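PDB 4GOX: polyketide synthase from Synechococcus sp., which probably transfers a sulfo group from the donor PAPS to an intermediate of olefin synthesis through its sulfotransferase domain. Local coordinates for residues N24-I29 and D111-L116; S31-G36 and E186-T191; D140-E143 and Q148-Y151; R156-V161 and A285-D290. One frame throughout, in Å; residues are numbered along the deposited sequence.

Contact 1. Residues N24-I29 and D111-L116; sequences NPIAFI and DIYAYL
Ile26 and Tyr113 make the closest touch between strand 26-30 and helix 109-119. This is an apolar contact. Ile26 CD1 approaches the tyrosine ring obliquely and lies 3.5 Å from Tyr113 CD2. The isoleucine stretches out to do so, with CG1 trans to the backbone N (chi1 -170°) and CD1 extended beyond it. The two side chains cross at about a right angle.

The second touch is between an aromatic edge and a hydroxyl. Tyr113 OH lies near the plane of the Phe28 ring, 3.8 Å from Phe28 CE1. No hydrogen bond joins the two segments. The buried hydroxyl is satisfied elsewhere, by Asp127 OD1 on strand 124-129.

Tyr113 also packs edge-to-face with Phe146. Strand 26-30 is the middle one of the five-stranded parallel sheet, between strands 124-129 and 149-155. Helix 109-119 lies near its Ile26 end and sends in Tyr113, while Leu116 of the same helix packs on helix 79-88.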
loop_
_atom_site.group_PDB
_atom_site.type_symbol
_atom_site.label_atom_id
_atom_site.label_comp_id
_atom_site.label_asym_id
_atom_site.label_seq_id
_atom_site.Cartn_x
_atom_site.Cartn_y
_atom_site.Cartn_z
ATOM N N ASN A 24 10.604 7.269 14.911
ATOM C CA ASN A 24 10.763 5.858 14.567
ATOM C C ASN A 24 10.478 5.562 13.102
ATOM O O ASN A 24 9.487 6.056 12.561
ATOM C CB ASN A 24 9.904 4.977 15.467
ATOM C CG ASN A 24 10.339 5.009 16.917
ATOM O OD1 ASN A 24 11.450 4.594 17.263
ATOM N ND2 ASN A 24 9.480 5.517 17.793
ATOM N N PRO A 25 11.328 4.737 12.448
ATOM C CA PRO A 25 11.084 4.410 11.033
ATOM C C PRO A 25 9.770 3.669 10.777
ATOM O O PRO A 25 9.263 2.943 11.627
ATOM C CB PRO A 25 12.316 3.592 10.632
ATOM C CG PRO A 25 12.842 3.034 11.918
ATOM C CD PRO A 25 12.546 4.067 12.959
ATOM N N ILE A 26 9.194 3.937 9.611
ATOM C CA ILE A 26 7.947 3.354 9.112
ATOM C C ILE A 26 8.053 3.435 7.614
ATOM O O ILE A 26 8.699 4.348 7.084
ATOM C CB ILE A 26 6.653 4.079 9.642
ATOM C CG1 ILE A 26 5.378 3.266 9.273
ATOM C CG2 ILE A 26 6.554 5.571 9.170
ATOM C CD1 ILE A 26 4.140 3.693 9.842
ATOM N N ALA A 27 7.410 2.506 6.925
ATOM C CA ALA A 27 7.403 2.556 5.483
ATOM C C ALA A 27 5.994 2.342 4.970
ATOM O O ALA A 27 5.172 1.722 5.647
ATOM C CB ALA A 27 8.372 1.532 4.890
ATOM N N PHE A 28 5.717 2.885 3.781
ATOM C CA PHE A 28 4.431 2.723 3.133
ATOM C C PHE A 28 4.632 2.159 1.741
ATOM O O PHE A 28 5.584 2.549 1.061
ATOM C CB PHE A 28 3.725 4.092 2.980
ATOM C CG PHE A 28 3.329 4.745 4.277
ATOM C CD1 PHE A 28 2.052 4.572 4.795
ATOM C CD2 PHE A 28 4.221 5.562 4.963
ATOM C CE1 PHE A 28 1.687 5.164 6.003
ATOM C CE2 PHE A 28 3.861 6.147 6.169
ATOM C CZ PHE A 28 2.593 5.945 6.687
ATOM N N ILE A 29 3.667 1.352 1.283
ATOM C CA ILE A 29 3.599 0.895 -0.104
ATOM C C ILE A 29 2.408 1.648 -0.622
ATOM O O ILE A 29 1.279 1.444 -0.155
ATOM C CB ILE A 29 3.431 -0.638 -0.345
ATOM C CG1 ILE A 29 4.611 -1.442 0.219
ATOM C CG2 ILE A 29 3.254 -0.903 -1.868
ATOM C CD1 ILE A 29 4.325 -2.933 0.313
ATOM N N ASP A 111 -1.101 7.554 17.733
ATOM C CA ASP A 111 -0.934 6.595 18.825
ATOM C C ASP A 111 -1.017 5.157 18.349
ATOM O O ASP A 111 -0.262 4.337 18.858
ATOM C CB ASP A 111 -1.947 6.870 19.954
ATOM C CG ASP A 111 -1.709 8.157 20.719
ATOM O OD1 ASP A 111 -0.747 8.885 20.384
ATOM O OD2 ASP A 111 -2.467 8.426 21.665
ATOM N N ILE A 112 -1.908 4.855 17.362
ATOM C CA ILE A 112 -2.059 3.520 16.775
ATOM C C ILE A 112 -0.769 3.113 16.038
ATOM O O ILE A 112 -0.310 1.986 16.199
ATOM C CB ILE A 112 -3.342 3.384 15.904
ATOM C CG1 ILE A 112 -4.594 3.889 16.643
ATOM C CG2 ILE A 112 -3.546 1.967 15.392
ATOM C CD1 ILE A 112 -4.983 3.119 17.994
ATOM N N TYR A 113 -0.163 4.050 15.271
ATOM C CA TYR A 113 1.101 3.801 14.590
ATOM C C TYR A 113 2.217 3.529 15.603
ATOM O O TYR A 113 2.925 2.539 15.440
ATOM C CB TYR A 113 1.474 4.950 13.637
ATOM C CG TYR A 113 0.760 4.894 12.300
ATOM C CD1 TYR A 113 -0.148 5.887 11.927
ATOM C CD2 TYR A 113 1.024 3.875 11.389
ATOM C CE1 TYR A 113 -0.766 5.869 10.672
ATOM C CE2 TYR A 113 0.394 3.832 10.143
ATOM C CZ TYR A 113 -0.486 4.841 9.781
ATOM O OH TYR A 113 -1.122 4.775 8.566
ATOM N N ALA A 114 2.357 4.373 16.657
ATOM C CA ALA A 114 3.382 4.205 17.704
ATOM C C ALA A 114 3.204 2.872 18.446
ATOM O O ALA A 114 4.200 2.208 18.770
ATOM C CB ALA A 114 3.354 5.367 18.684
ATOM N N TYR A 115 1.935 2.454 18.642
ATOM C CA TYR A 115 1.572 1.187 19.260
ATOM C C TYR A 115 2.041 0.027 18.383
ATOM O O TYR A 115 2.687 -0.885 18.887
ATOM C CB TYR A 115 0.050 1.095 19.439
ATOM C CG TYR A 115 -0.413 -0.140 20.184
ATOM C CD1 TYR A 115 -0.416 -0.179 21.579
ATOM C CD2 TYR A 115 -0.892 -1.256 19.497
ATOM C CE1 TYR A 115 -0.853 -1.307 22.271
ATOM C CE2 TYR A 115 -1.339 -2.388 20.179
ATOM C CZ TYR A 115 -1.313 -2.410 21.567
ATOM O OH TYR A 115 -1.773 -3.505 22.251
ATOM N N LEU A 116 1.683 0.038 17.092
ATOM C CA LEU A 116 2.054 -1.052 16.191
ATOM C C LEU A 116 3.578 -1.161 16.019
ATOM O O LEU A 116 4.097 -2.270 16.019
ATOM C CB LEU A 116 1.311 -0.978 14.850
ATOM C CG LEU A 116 -0.219 -1.118 14.878
ATOM C CD1 LEU A 116 -0.819 -0.719 13.537
ATOM C CD2 LEU A 116 -0.655 -2.531 15.214
#

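Contact 2. Residues S31-G36 and E186-T191; sequences SSPRSG and ESIWRT. With A3P (adenosine-3'-5'-diphosphate), chain B.
Trp189 and Ser32 meet with the indole ring set obliquely to the serine, whose OG is 3.8 Å from Trp189 CD1. The indole NE1 bonds to the backbone O of Arg156. The tryptophan CG is anti to the backbone N (chi1 -178°), which carries CD1 to Ser32. The second flat group, the Arg34 guanidinium, has A3P C5' over the centre of one face, 3.6 Å above its plane. Its NH1 gives A3P O1P a weak bond and also pairs with Asp261, and its NH2 stands 2.9 Å from A3P O5P. Arg34 therefore touches both phosphates.

One residue earlier on the helix, Ile188 CG2 packs on Pro33 CD at 3.6 Å, the two side chains crossing at about a right angle. Ser32 OG donates to Pro33 O in the carbonyl plane, on a lone pair.

Backbone amides hold the 5' end of the ligand. Ser35 N bonds to A3P O4P at 3.1 Å, and Gly36 N to A3P O5' at 2.9 Å. The bond from Arg34 N to A3P O5P is weak. Gly36 has backbone angles that call for glycine, and it stands at the N-cap position of helix 37-45. This is the P-loop-like 5'-phosphate-binding loop of sulfotransferases. Its amides, the arginine and the helix N-terminus would together stabilise the phosphate's negative charge.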
loop_
_atom_site.group_PDB
_atom_site.type_symbol
_atom_site.label_atom_id
_atom_site.label_comp_id
_atom_site.label_asym_id
_atom_site.label_seq_id
_atom_site.Cartn_x
_atom_site.Cartn_y
_atom_site.Cartn_z
ATOM N N SER A 31 0.306 3.004 -4.056
ATOM C CA SER A 31 0.027 2.789 -5.470
ATOM C C SER A 31 -1.416 3.096 -5.756
ATOM O O SER A 31 -2.230 3.309 -4.851
ATOM C CB SER A 31 0.292 1.333 -5.857
ATOM O OG SER A 31 -0.668 0.443 -5.314
ATOM N N SER A 32 -1.735 3.046 -7.034
ATOM C CA SER A 32 -3.081 3.061 -7.547
ATOM C C SER A 32 -3.600 1.616 -7.238
ATOM O O SER A 32 -2.775 0.687 -7.122
ATOM C CB SER A 32 -3.008 3.271 -9.062
ATOM O OG SER A 32 -4.066 2.674 -9.787
ATOM N N PRO A 33 -4.922 1.350 -7.163
ATOM C CA PRO A 33 -5.350 -0.057 -6.999
ATOM C C PRO A 33 -4.971 -0.889 -8.237
ATOM O O PRO A 33 -4.666 -0.325 -9.290
ATOM C CB PRO A 33 -6.884 0.021 -6.848
ATOM C CG PRO A 33 -7.271 1.377 -7.188
ATOM C CD PRO A 33 -6.069 2.278 -7.215
ATOM N N ARG A 34 -4.980 -2.227 -8.106
ATOM C CA ARG A 34 -4.721 -3.189 -9.204
ATOM C C ARG A 34 -3.309 -3.120 -9.790
ATOM O O ARG A 34 -3.111 -3.379 -10.978
ATOM C CB ARG A 34 -5.806 -3.067 -10.311
ATOM C CG ARG A 34 -7.278 -3.023 -9.815
ATOM C CD ARG A 34 -7.601 -4.015 -8.695
ATOM N NE ARG A 34 -7.572 -5.411 -9.132
ATOM C CZ ARG A 34 -7.490 -6.456 -8.314
ATOM N NH1 ARG A 34 -7.506 -7.688 -8.802
ATOM N NH2 ARG A 34 -7.362 -6.276 -7.002
ATOM N N SER A 35 -2.331 -2.787 -8.937
ATOM C CA SER A 35 -0.941 -2.544 -9.326
ATOM C C SER A 35 0.085 -3.529 -8.771
ATOM O O SER A 35 1.284 -3.301 -8.931
ATOM C CB SER A 35 -0.551 -1.111 -8.958
ATOM O OG SER A 35 -1.358 -0.175 -9.652
ATOM N N GLY A 36 -0.380 -4.629 -8.172
ATOM C CA GLY A 36 0.497 -5.632 -7.578
ATOM C C GLY A 36 0.872 -5.298 -6.154
ATOM O O GLY A 36 1.838 -5.851 -5.616
ATOM N N GLU A 186 -8.947 5.197 -15.272
ATOM C CA GLU A 186 -7.863 6.034 -15.787
ATOM C C GLU A 186 -7.606 7.190 -14.805
ATOM O O GLU A 186 -6.457 7.439 -14.433
ATOM C CB GLU A 186 -8.235 6.582 -17.167
ATOM C CG GLU A 186 -7.176 7.526 -17.712
ATOM C CD GLU A 186 -7.405 8.043 -19.112
ATOM O OE1 GLU A 186 -6.610 8.898 -19.548
ATOM O OE2 GLU A 186 -8.421 7.674 -19.739
ATOM N N SER A 187 -8.683 7.883 -14.393
ATOM C CA SER A 187 -8.613 8.989 -13.441
ATOM C C SER A 187 -7.948 8.593 -12.138
ATOM O O SER A 187 -7.069 9.321 -11.675
ATOM C CB SER A 187 -9.991 9.562 -13.169
ATOM O OG SER A 187 -10.301 10.391 -14.273
ATOM N N ILE A 188 -8.351 7.444 -11.568
ATOM C CA ILE A 188 -7.784 6.915 -10.335
ATOM C C ILE A 188 -6.295 6.589 -10.500
ATOM O O ILE A 188 -5.507 6.991 -9.652
ATOM C CB ILE A 188 -8.607 5.724 -9.761
ATOM C CG1 ILE A 188 -10.003 6.217 -9.284
ATOM C CG2 ILE A 188 -7.868 5.084 -8.573
ATOM C CD1 ILE A 188 -10.939 5.073 -8.854
ATOM N N TRP A 189 -5.898 5.950 -11.619
ATOM C CA TRP A 189 -4.482 5.662 -11.864
ATOM C C TRP A 189 -3.682 6.971 -11.947
ATOM O O TRP A 189 -2.599 7.103 -11.361
ATOM C CB TRP A 189 -4.320 4.891 -13.195
ATOM C CG TRP A 189 -2.894 4.522 -13.477
ATOM C CD1 TRP A 189 -2.229 3.415 -13.044
ATOM C CD2 TRP A 189 -1.952 5.293 -14.222
ATOM N NE1 TRP A 189 -0.933 3.429 -13.511
ATOM C CE2 TRP A 189 -0.740 4.561 -14.252
ATOM C CE3 TRP A 189 -2.035 6.504 -14.947
ATOM C CZ2 TRP A 189 0.410 5.048 -14.879
ATOM C CZ3 TRP A 189 -0.894 6.984 -15.567
ATOM C CH2 TRP A 189 0.303 6.254 -15.542
ATOM N N ARG A 190 -4.220 7.933 -12.695
ATOM C CA ARG A 190 -3.558 9.202 -12.919
ATOM C C ARG A 190 -3.466 10.000 -11.610
ATOM O O ARG A 190 -2.381 10.445 -11.248
ATOM C CB ARG A 190 -4.290 9.983 -14.018
ATOM C CG ARG A 190 -3.622 11.297 -14.422
ATOM C CD ARG A 190 -4.429 12.041 -15.457
ATOM N NE ARG A 190 -5.735 12.445 -14.941
ATOM C CZ ARG A 190 -6.893 12.016 -15.422
ATOM N NH1 ARG A 190 -6.923 11.202 -16.470
ATOM N NH2 ARG A 190 -8.031 12.407 -14.872
ATOM N N THR A 191 -4.598 10.179 -10.915
ATOM C CA THR A 191 -4.667 10.928 -9.654
ATOM C C THR A 191 -3.668 10.382 -8.629
ATOM O O THR A 191 -2.859 11.148 -8.103
ATOM C CB THR A 191 -6.107 10.928 -9.120
ATOM O OG1 THR A 191 -6.950 11.478 -10.140
ATOM C CG2 THR A 191 -6.250 11.684 -7.794
HETATM P P1 A3P B . -5.706 -9.026 -11.666
HETATM O O1P A3P B . -6.935 -8.216 -11.999
HETATM O O2P A3P B . -6.026 -10.179 -10.738
HETATM O O3P A3P B . -4.798 -9.328 -12.826
HETATM P P2 A3P B . -3.475 -4.939 -6.093
HETATM O O4P A3P B . -2.688 -3.664 -5.987
HETATM O O5P A3P B . -4.964 -4.805 -6.178
HETATM O O6P A3P B . -2.994 -5.994 -5.123
HETATM O "O5'" A3P B . -3.086 -5.565 -7.517
HETATM C "C5'" A3P B . -3.842 -6.653 -8.075
HETATM C "C4'" A3P B . -3.073 -7.235 -9.257
HETATM O "O4'" A3P B . -1.800 -7.737 -8.872
HETATM C "C3'" A3P B . -3.738 -8.427 -9.917
HETATM O "O3'" A3P B . -4.787 -8.016 -10.788
HETATM C "C2'" A3P B . -2.588 -9.110 -10.625
HETATM O "O2'" A3P B . -2.419 -8.641 -11.965
HETATM C "C1'" A3P B . -1.364 -8.725 -9.809
HETATM N N9 A3P B . -0.919 -9.948 -9.101
HETATM C C8 A3P B . -1.557 -10.521 -8.041
HETATM N N7 A3P B . -0.925 -11.652 -7.653
HETATM C C5 A3P B . 0.127 -11.811 -8.478
HETATM C C6 A3P B . 1.185 -12.826 -8.641
HETATM N N6 A3P B . 1.229 -13.861 -7.783
HETATM N N1 A3P B . 2.104 -12.647 -9.623
HETATM C C2 A3P B . 2.068 -11.580 -10.461
HETATM N N3 A3P B . 1.104 -10.633 -10.397
HETATM C C4 A3P B . 0.131 -10.691 -9.440
#

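Contact 3. Residues D140-E143 and Q148-Y151; sequences DHSE and QAKY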
loop_
_atom_site.group_PDB
_atom_site.type_symbol
_atom_site.label_atom_id
_atom_site.label_comp_id
_atom_site.label_asym_id
_atom_site.label_seq_id
_atom_site.Cartn_x
_atom_site.Cartn_y
_atom_site.Cartn_z
ATOM N N ASP A 140 -0.321 13.889 2.889
ATOM C CA ASP A 140 0.213 14.967 3.731
ATOM C C ASP A 140 0.211 14.568 5.217
ATOM O O ASP A 140 1.053 15.057 5.977
ATOM C CB ASP A 140 -0.610 16.270 3.557
ATOM C CG ASP A 140 -0.419 16.956 2.209
ATOM O OD1 ASP A 140 0.565 16.636 1.508
ATOM O OD2 ASP A 140 -1.253 17.804 1.856
ATOM N N HIS A 141 -0.733 13.709 5.642
ATOM C CA HIS A 141 -0.808 13.281 7.058
ATOM C C HIS A 141 0.468 12.568 7.523
ATOM O O HIS A 141 0.862 12.710 8.683
ATOM C CB HIS A 141 -2.005 12.364 7.282
ATOM C CG HIS A 141 -2.476 12.269 8.701
ATOM N ND1 HIS A 141 -3.344 11.275 9.092
ATOM C CD2 HIS A 141 -2.195 13.052 9.771
ATOM C CE1 HIS A 141 -3.583 11.489 10.374
ATOM N NE2 HIS A 141 -2.924 12.562 10.819
ATOM N N SER A 142 1.132 11.837 6.612
ATOM C CA SER A 142 2.345 11.084 6.945
ATOM C C SER A 142 3.504 12.004 7.317
ATOM O O SER A 142 4.140 11.796 8.347
ATOM C CB SER A 142 2.733 10.145 5.812
ATOM O OG SER A 142 3.944 9.486 6.141
ATOM N N GLU A 143 3.756 13.032 6.504
ATOM C CA GLU A 143 4.816 13.988 6.785
ATOM C C GLU A 143 4.534 14.797 8.051
ATOM O O GLU A 143 5.485 15.228 8.709
ATOM C CB GLU A 143 5.118 14.870 5.563
ATOM C CG GLU A 143 5.818 14.068 4.465
ATOM C CD GLU A 143 7.174 13.511 4.871
ATOM O OE1 GLU A 143 8.076 14.320 5.184
ATOM O OE2 GLU A 143 7.328 12.268 4.903
ATOM N N GLN A 148 10.784 10.135 9.848
ATOM C CA GLN A 148 11.513 9.221 8.970
ATOM C C GLN A 148 10.661 8.243 8.158
ATOM O O GLN A 148 11.112 7.119 7.930
ATOM C CB GLN A 148 12.548 8.442 9.812
ATOM C CG GLN A 148 13.797 9.239 10.164
ATOM C CD GLN A 148 14.865 9.104 9.108
ATOM O OE1 GLN A 148 15.743 8.235 9.191
ATOM N NE2 GLN A 148 14.821 9.965 8.094
ATOM N N ALA A 149 9.464 8.657 7.670
ATOM C CA ALA A 149 8.650 7.770 6.821
ATOM C C ALA A 149 9.336 7.537 5.475
ATOM O O ALA A 149 9.884 8.469 4.887
ATOM C CB ALA A 149 7.266 8.358 6.594
ATOM N N LYS A 150 9.316 6.297 5.003
ATOM C CA LYS A 150 9.844 5.930 3.679
ATOM C C LYS A 150 8.680 5.528 2.803
ATOM O O LYS A 150 7.759 4.862 3.273
ATOM C CB LYS A 150 10.872 4.796 3.747
ATOM C CG LYS A 150 12.230 5.252 4.253
ATOM C CD LYS A 150 13.239 4.111 4.119
ATOM C CE LYS A 150 14.608 4.476 4.637
ATOM N NZ LYS A 150 14.690 4.298 6.107
ATOM N N TYR A 151 8.717 5.926 1.541
ATOM C CA TYR A 151 7.630 5.624 0.622
ATOM C C TYR A 151 8.074 4.776 -0.562
ATOM O O TYR A 151 8.923 5.205 -1.347
ATOM C CB TYR A 151 6.972 6.930 0.119
ATOM C CG TYR A 151 6.597 7.865 1.242
ATOM C CD1 TYR A 151 5.476 7.620 2.035
ATOM C CD2 TYR A 151 7.403 8.948 1.569
ATOM C CE1 TYR A 151 5.147 8.457 3.095
ATOM C CE2 TYR A 151 7.075 9.799 2.622
ATOM C CZ TYR A 151 5.959 9.539 3.392
ATOM O OH TYR A 151 5.642 10.394 4.408
#
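Ser142 turns OG trans to its backbone N (chi1 177°), which points it from helix 136-145 at the hydroxyl of Tyr151. Glu143 folds back at chi2 (-62°), and this brings OE2 to the same hydroxyl. Both oxygens lie at the edge of the tyrosine ring, near its plane. Ser142 OG donates to Tyr151 OH at 2.6 Å. Tyr151 OH in turn donates to Glu143 OE2 at 2.6 Å, using the anti lone pair of that oxygen. The carboxylate and ring planes are 64° apart. Ala149 CB packs 3.5 Å from Ser142 OG.

A phenylalanine in place of Tyr151 would probably leave Ser142 OG without its acceptor and Glu143 OE2 without one of its donors.

Glu143 OE2 also forms a salt bridge with Arg207, which bonds to Ala149 O as well. The carboxylate oxygen is thus where tyrosine and arginine converge as donors. The two hydrogen bonds tie helix to strand at the return of the beta-alpha-beta crossover from strand 124-129. The ion pair probably polarises both hydroxyls.

Contact 4. Residues R156-V161 and A285-D290; sequences RHPYAV and AALQLD. With A3P (adenosine-3'-5'-diphosphate), chain B.
Leu287 packs tightly against Tyr159 and more loosely against Pro158 at the start of helix 158-167. Its CD1 is 3.5 Å from Tyr159 CE1, and its CG lies at the edge of that ring, in plane. On the proline side, Leu287 CD1 is 4.1 Å from Pro158 CG. The watery side is at the tyrosine hydroxyl. There one water links the two segments, 2.8 Å from Tyr159 OH and accepting from Leu287 N at 3.1 Å.

The helix start is capped by His157, whose ND1 accepts from Tyr159 N in the ring plane. On the ligand side, Arg156 is extended from CG to NE and brings its guanidinium to A3P O2'. Its NH1 (3.0 Å) and NH2 (3.2 Å) both give that oxygen weak bonds. NH1 also bonds to Arg34 O, and NH2 to Leu274 O. A leucine in place of Arg156 would probably leave the O2' hydroxyl and these two carbonyls without their donor.

Ser164, further along helix 158-167, also bonds to A3P. An arginine just after strand 149-155 and a serine in the next helix are consistent with the 3'-phosphate-binding element of the sulfotransferase fold, although here the bonds of Arg156 to the ligand go to the neighbouring ribose O2'.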
loop_
_atom_site.group_PDB
_atom_site.type_symbol
_atom_site.label_atom_id
_atom_site.label_comp_id
_atom_site.label_asym_id
_atom_site.label_seq_id
_atom_site.Cartn_x
_atom_site.Cartn_y
_atom_site.Cartn_z
ATOM N N ARG A 156 2.241 0.508 -12.041
ATOM C CA ARG A 156 1.855 -0.465 -13.077
ATOM C C ARG A 156 1.361 0.295 -14.297
ATOM O O ARG A 156 0.924 1.443 -14.178
ATOM C CB ARG A 156 0.816 -1.480 -12.573
ATOM C CG ARG A 156 0.595 -2.658 -13.549
ATOM C CD ARG A 156 -0.382 -3.658 -12.976
ATOM N NE ARG A 156 -0.507 -4.841 -13.822
ATOM C CZ ARG A 156 -1.397 -5.806 -13.622
ATOM N NH1 ARG A 156 -2.273 -5.715 -12.632
ATOM N NH2 ARG A 156 -1.434 -6.857 -14.425
ATOM N N HIS A 157 1.478 -0.325 -15.472
ATOM C CA HIS A 157 1.078 0.222 -16.767
ATOM C C HIS A 157 -0.375 0.702 -16.699
ATOM O O HIS A 157 -1.193 -0.044 -16.147
ATOM C CB HIS A 157 1.243 -0.850 -17.855
ATOM C CG HIS A 157 1.233 -0.286 -19.241
ATOM N ND1 HIS A 157 0.065 0.166 -19.829
ATOM C CD2 HIS A 157 2.259 -0.088 -20.098
ATOM C CE1 HIS A 157 0.415 0.616 -21.023
ATOM N NE2 HIS A 157 1.724 0.479 -21.231
ATOM N N PRO A 158 -0.718 1.952 -17.164
ATOM C CA PRO A 158 -2.121 2.416 -17.067
ATOM C C PRO A 158 -3.146 1.447 -17.696
ATOM O O PRO A 158 -4.196 1.220 -17.085
ATOM C CB PRO A 158 -2.101 3.779 -17.797
ATOM C CG PRO A 158 -0.863 3.750 -18.672
ATOM C CD PRO A 158 0.128 2.970 -17.820
ATOM N N TYR A 159 -2.815 0.831 -18.875
ATOM C CA TYR A 159 -3.681 -0.127 -19.595
ATOM C C TYR A 159 -4.002 -1.333 -18.748
ATOM O O TYR A 159 -5.151 -1.773 -18.749
ATOM C CB TYR A 159 -3.025 -0.628 -20.910
ATOM C CG TYR A 159 -3.033 0.326 -22.087
ATOM C CD1 TYR A 159 -3.473 1.637 -21.947
ATOM C CD2 TYR A 159 -2.595 -0.081 -23.340
ATOM C CE1 TYR A 159 -3.507 2.508 -23.032
ATOM C CE2 TYR A 159 -2.620 0.785 -24.434
ATOM C CZ TYR A 159 -3.072 2.084 -24.274
ATOM O OH TYR A 159 -3.095 2.957 -25.338
ATOM N N ALA A 160 -2.986 -1.891 -18.044
ATOM C CA ALA A 160 -3.163 -3.069 -17.185
ATOM C C ALA A 160 -4.030 -2.738 -15.989
ATOM O O ALA A 160 -4.926 -3.506 -15.673
ATOM C CB ALA A 160 -1.823 -3.605 -16.733
ATOM N N VAL A 161 -3.816 -1.557 -15.363
ATOM C CA VAL A 161 -4.632 -1.119 -14.223
ATOM C C VAL A 161 -6.115 -0.938 -14.656
ATOM O O VAL A 161 -7.011 -1.463 -13.991
ATOM C CB VAL A 161 -4.044 0.146 -13.561
ATOM C CG1 VAL A 161 -5.056 0.817 -12.634
ATOM C CG2 VAL A 161 -2.746 -0.176 -12.820
ATOM N N ALA A 285 -11.510 4.009 -25.769
ATOM C CA ALA A 285 -11.035 5.307 -26.258
ATOM C C ALA A 285 -9.592 5.543 -25.790
ATOM O O ALA A 285 -9.107 4.848 -24.888
ATOM C CB ALA A 285 -11.946 6.427 -25.773
ATOM N N ALA A 286 -8.907 6.512 -26.427
ATOM C CA ALA A 286 -7.527 6.895 -26.117
ATOM C C ALA A 286 -7.424 7.487 -24.706
ATOM O O ALA A 286 -8.394 8.050 -24.190
ATOM C CB ALA A 286 -7.034 7.914 -27.146
ATOM N N LEU A 287 -6.247 7.362 -24.087
ATOM C CA LEU A 287 -5.969 7.921 -22.761
ATOM C C LEU A 287 -5.951 9.436 -22.834
ATOM O O LEU A 287 -5.759 9.990 -23.918
ATOM C CB LEU A 287 -4.599 7.439 -22.276
ATOM C CG LEU A 287 -4.386 5.944 -22.091
ATOM C CD1 LEU A 287 -2.997 5.694 -21.558
ATOM C CD2 LEU A 287 -5.392 5.357 -21.112
ATOM N N GLN A 288 -6.152 10.123 -21.701
ATOM C CA GLN A 288 -6.105 11.596 -21.746
ATOM C C GLN A 288 -4.660 12.065 -21.899
ATOM O O GLN A 288 -3.728 11.305 -21.618
ATOM C CB GLN A 288 -6.789 12.234 -20.517
ATOM C CG GLN A 288 -8.270 11.860 -20.360
ATOM C CD GLN A 288 -9.102 12.194 -21.581
ATOM O OE1 GLN A 288 -9.715 11.326 -22.212
ATOM N NE2 GLN A 288 -9.110 13.442 -21.974
ATOM N N LEU A 289 -4.470 13.298 -22.368
ATOM C CA LEU A 289 -3.139 13.854 -22.584
ATOM C C LEU A 289 -2.232 13.831 -21.343
ATOM O O LEU A 289 -1.109 13.355 -21.463
ATOM C CB LEU A 289 -3.201 15.216 -23.301
ATOM C CG LEU A 289 -2.912 15.182 -24.827
ATOM C CD1 LEU A 289 -3.646 14.028 -25.568
ATOM C CD2 LEU A 289 -3.263 16.493 -25.487
ATOM N N ASP A 290 -2.733 14.202 -20.144
ATOM C CA ASP A 290 -1.898 14.111 -18.941
ATOM C C ASP A 290 -1.685 12.687 -18.462
ATOM O O ASP A 290 -0.700 12.431 -17.769
ATOM C CB ASP A 290 -2.368 15.002 -17.784
ATOM C CG ASP A 290 -3.823 14.927 -17.365
ATOM O OD1 ASP A 290 -4.654 14.398 -18.157
ATOM O OD2 ASP A 290 -4.154 15.517 -16.332
HETATM P P1 A3P B . -5.706 -9.026 -11.666
HETATM O O1P A3P B . -6.935 -8.216 -11.999
HETATM O O2P A3P B . -6.026 -10.179 -10.738
HETATM O O3P A3P B . -4.798 -9.328 -12.826
HETATM P P2 A3P B . -3.475 -4.939 -6.093
HETATM O O4P A3P B . -2.688 -3.664 -5.987
HETATM O O5P A3P B . -4.964 -4.805 -6.178
HETATM O O6P A3P B . -2.994 -5.994 -5.123
HETATM O "O5'" A3P B . -3.086 -5.565 -7.517
HETATM C "C5'" A3P B . -3.842 -6.653 -8.075
HETATM C "C4'" A3P B . -3.073 -7.235 -9.257
HETATM O "O4'" A3P B . -1.800 -7.737 -8.872
HETATM C "C3'" A3P B . -3.738 -8.427 -9.917
HETATM O "O3'" A3P B . -4.787 -8.016 -10.788
HETATM C "C2'" A3P B . -2.588 -9.110 -10.625
HETATM O "O2'" A3P B . -2.419 -8.641 -11.965
HETATM C "C1'" A3P B . -1.364 -8.725 -9.809
HETATM N N9 A3P B . -0.919 -9.948 -9.101
HETATM C C8 A3P B . -1.557 -10.521 -8.041
HETATM N N7 A3P B . -0.925 -11.652 -7.653
HETATM C C5 A3P B . 0.127 -11.811 -8.478
HETATM C C6 A3P B . 1.185 -12.826 -8.641
HETATM N N6 A3P B . 1.229 -13.861 -7.783
HETATM N N1 A3P B . 2.104 -12.647 -9.623
HETATM C C2 A3P B . 2.068 -11.580 -10.461
HETATM N N3 A3P B . 1.104 -10.633 -10.397
HETATM C C4 A3P B . 0.131 -10.691 -9.440
HETATM O O HOH W 1 -4.220 5.474 -25.516
#

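The contacts lie on and around one parallel sheet of the P-loop type. Contacts 1 and 3 are about 10 Å apart between centres and share neighbouring strands, 26-30 and 149-155. Contacts 2 and 4, also about 10 Å apart between centres, lie across the chain's centre from contact 1, and both touch A3P. Between them, Glu186 bonds to Gln288, and Trp189 to the backbone of Arg156. The centres of contacts 1 and 4 are about 33 Å apart. Along the chain, contact 1 closes before contact 3 opens, contact 3 is nested within contact 2, and contacts 2 and 4 cross. Strands 26-30 and 149-155 thus lead from the end held by contacts 1 and 3 to the nucleotide site.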